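Local coordinates for protein ABC-type amino acid transport system, permease component (Caldanaerobacter subterraneus subsp. tengcongensis MB4, PDB 4YMU) that probably forms the membrane-spanning part of an ABC transporter that moves amino acids across the cell membrane, here holding arginine within its transmembrane region, at residues I97-Y102 with I154-E159. Sequence-based numbering, arbitrary orientation.
Sequences INSSAY and IVMLKE. With ARG (arginine), chain I; ARG (arginine), chain J.
M156 and S99 make most of the direct meeting of segments 97-102 and 154-159, with N98 a minor party, and a bound arginine (chain I) lies between the two helices. The methyl CE of M156 rests against CB of S99 at 3.7 Å, and the segments bury just 106 Å² between them. Bends at chi2 (-66°) and chi3 (-86°) curl the M156 chain, carrying CE to the serine while SD sits over the ligand's guanidinium, 3.5 Å from its NH1. Y102 covers the other face: its ring is tilted about 25° from the guanidinium plane, and the ligand NE stands 3.3 Å above the ring, offset toward the rim. The cationic group is thus sandwiched between sulfur and aromatic ring. A leucine in place of Y102 would probably leave the guanidinium without its flat aromatic cover on that side, held there mainly by its hydrogen bonds. N98 presents OD1 to this group, accepting hydrogen bonds from ligand NE at 2.8 Å and NH1 at 3.0 Å; this double grip should limit rotation of the guanidinium. V155 CG1 packs near NH2, and S99 OG hydrogen-bonds E152, a carboxylate that itself binds the ligand. At the other end, E159 OE2 takes the amino N of the chain I arginine at 2.9 Å and that of a second arginine (chain J) at 2.7 Å. One carboxylate oxygen therefore bridges two ligands. E159 of the second subunit also bonds the arginines, placing the paired amino groups at the subunit interface, where the two glutamates together probably offset the two ammonium charges. Helices 87-112 and 129-160 here wall the arginine pocket near the centre of a HisMQ-type ABC permease subunit.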
loop_
_atom_site.group_PDB
_atom_site.type_symbol
_atom_site.label_atom_id
_atom_site.label_comp_id
_atom_site.label_asym_id
_atom_site.label_seq_id
_atom_site.Cartn_x
_atom_site.Cartn_y
_atom_site.Cartn_z
ATOM N N ILE C 97 -17.778 24.421 5.094
ATOM C CA ILE C 97 -18.578 23.243 5.436
ATOM C C ILE C 97 -18.145 22.037 4.588
ATOM O O ILE C 97 -17.836 20.942 5.121
ATOM C CB ILE C 97 -20.092 23.535 5.305
ATOM C CG1 ILE C 97 -20.612 24.261 6.554
ATOM C CG2 ILE C 97 -20.886 22.274 5.077
ATOM C CD1 ILE C 97 -21.912 25.057 6.296
ATOM N N ASN C 98 -18.104 22.246 3.273
ATOM C CA ASN C 98 -17.667 21.207 2.340
ATOM C C ASN C 98 -16.306 20.619 2.780
ATOM O O ASN C 98 -16.141 19.391 2.999
ATOM C CB ASN C 98 -17.600 21.819 0.937
ATOM C CG ASN C 98 -17.257 20.808 -0.142
ATOM O OD1 ASN C 98 -16.128 20.774 -0.632
ATOM N ND2 ASN C 98 -18.226 19.984 -0.525
ATOM N N SER C 99 -15.361 21.532 2.975
ATOM C CA SER C 99 -14.035 21.196 3.427
ATOM C C SER C 99 -14.092 20.497 4.770
ATOM O O SER C 99 -13.272 19.640 5.034
ATOM C CB SER C 99 -13.148 22.434 3.531
ATOM O OG SER C 99 -11.827 22.062 3.901
ATOM N N SER C 100 -15.043 20.860 5.625
ATOM C CA SER C 100 -15.096 20.238 6.945
ATOM C C SER C 100 -15.357 18.749 6.776
ATOM O O SER C 100 -14.729 17.914 7.441
ATOM C CB SER C 100 -16.177 20.855 7.833
ATOM O OG SER C 100 -17.449 20.316 7.525
ATOM N N ALA C 101 -16.276 18.408 5.879
ATOM C CA ALA C 101 -16.538 16.992 5.656
ATOM C C ALA C 101 -15.280 16.265 5.141
ATOM O O ALA C 101 -14.840 15.219 5.704
ATOM C CB ALA C 101 -17.691 16.806 4.704
ATOM N N TYR C 102 -14.693 16.810 4.076
ATOM C CA TYR C 102 -13.527 16.132 3.497
ATOM C C TYR C 102 -12.365 16.014 4.500
ATOM O O TYR C 102 -11.671 14.994 4.544
ATOM C CB TYR C 102 -13.097 16.792 2.186
ATOM C CG TYR C 102 -14.082 16.544 1.061
ATOM C CD1 TYR C 102 -13.956 15.437 0.229
ATOM C CD2 TYR C 102 -15.155 17.413 0.841
ATOM C CE1 TYR C 102 -14.860 15.205 -0.801
ATOM C CE2 TYR C 102 -16.065 17.194 -0.185
ATOM C CZ TYR C 102 -15.919 16.092 -1.006
ATOM O OH TYR C 102 -16.823 15.864 -2.028
ATOM N N ILE C 154 -4.908 22.978 -1.777
ATOM C CA ILE C 154 -4.635 23.144 -3.202
ATOM C C ILE C 154 -5.896 22.880 -4.018
ATOM O O ILE C 154 -6.210 23.626 -4.945
ATOM C CB ILE C 154 -3.491 22.218 -3.681
ATOM C CG1 ILE C 154 -2.165 22.614 -3.018
ATOM C CG2 ILE C 154 -3.362 22.242 -5.201
ATOM C CD1 ILE C 154 -0.994 21.755 -3.434
ATOM N N VAL C 155 -6.632 21.840 -3.643
ATOM C CA VAL C 155 -7.861 21.476 -4.335
ATOM C C VAL C 155 -8.921 22.575 -4.164
ATOM O O VAL C 155 -9.653 22.912 -5.108
ATOM C CB VAL C 155 -8.416 20.150 -3.798
ATOM C CG1 VAL C 155 -9.804 19.883 -4.350
ATOM C CG2 VAL C 155 -7.488 19.018 -4.167
ATOM N N MET C 156 -8.985 23.135 -2.960
ATOM C CA MET C 156 -9.967 24.145 -2.636
ATOM C C MET C 156 -9.749 25.461 -3.379
ATOM O O MET C 156 -10.690 26.218 -3.543
ATOM C CB MET C 156 -9.996 24.381 -1.128
ATOM C CG MET C 156 -10.700 23.285 -0.363
ATOM S SD MET C 156 -12.466 23.208 -0.746
ATOM C CE MET C 156 -13.057 24.422 0.428
ATOM N N LEU C 157 -8.517 25.733 -3.807
ATOM C CA LEU C 157 -8.225 26.908 -4.629
ATOM C C LEU C 157 -9.027 26.809 -5.908
ATOM O O LEU C 157 -9.740 27.739 -6.290
ATOM C CB LEU C 157 -6.737 26.995 -4.970
ATOM C CG LEU C 157 -5.834 27.533 -3.859
ATOM C CD1 LEU C 157 -4.405 27.670 -4.352
ATOM C CD2 LEU C 157 -6.351 28.872 -3.344
ATOM N N LYS C 158 -8.903 25.676 -6.578
ATOM C CA LYS C 158 -9.695 25.447 -7.764
ATOM C C LYS C 158 -11.178 25.501 -7.396
ATOM O O LYS C 158 -11.975 26.147 -8.080
ATOM C CB LYS C 158 -9.328 24.105 -8.400
ATOM C CG LYS C 158 -7.899 24.054 -8.905
ATOM C CD LYS C 158 -7.643 22.826 -9.780
ATOM C CE LYS C 158 -7.720 21.532 -8.970
ATOM N NZ LYS C 158 -7.764 20.320 -9.853
ATOM N N GLU C 159 -11.538 24.871 -6.285
ATOM C CA GLU C 159 -12.943 24.798 -5.912
ATOM C C GLU C 159 -13.606 26.167 -5.695
ATOM O O GLU C 159 -14.778 26.338 -6.020
ATOM C CB GLU C 159 -13.142 23.898 -4.693
ATOM C CG GLU C 159 -12.929 22.413 -4.983
ATOM C CD GLU C 159 -13.967 21.826 -5.928
ATOM O OE1 GLU C 159 -15.056 22.409 -6.064
ATOM O OE2 GLU C 159 -13.711 20.767 -6.532
HETATM N N ARG I . -16.324 19.686 -7.033
HETATM C CA ARG I . -16.679 18.443 -6.345
HETATM C C ARG I . -18.008 18.551 -5.617
HETATM O O ARG I . -18.532 17.546 -5.119
HETATM C CB ARG I . -15.609 18.051 -5.330
HETATM C CG ARG I . -15.531 18.936 -4.115
HETATM C CD ARG I . -14.295 18.579 -3.305
HETATM N NE ARG I . -14.264 19.244 -2.009
HETATM C CZ ARG I . -13.209 19.262 -1.206
HETATM N NH1 ARG I . -13.273 19.895 -0.041
HETATM N NH2 ARG I . -12.085 18.656 -1.573
HETATM O OXT ARG I . -18.560 19.645 -5.492
HETATM N N ARG J . -13.945 20.801 -9.234
HETATM C CA ARG J . -12.502 20.602 -9.324
HETATM C C ARG J . -11.893 21.449 -10.433
HETATM O O ARG J . -10.670 21.640 -10.461
HETATM C CB ARG J . -12.168 19.123 -9.568
HETATM C CG ARG J . -12.537 18.612 -10.951
HETATM C CD ARG J . -12.381 17.116 -11.021
HETATM N NE ARG J . -12.509 16.603 -12.384
HETATM C CZ ARG J . -12.586 15.309 -12.688
HETATM N NH1 ARG J . -12.552 14.400 -11.722
HETATM N NH2 ARG J . -12.695 14.925 -13.951
HETATM O OXT ARG J . -12.598 21.937 -11.328
#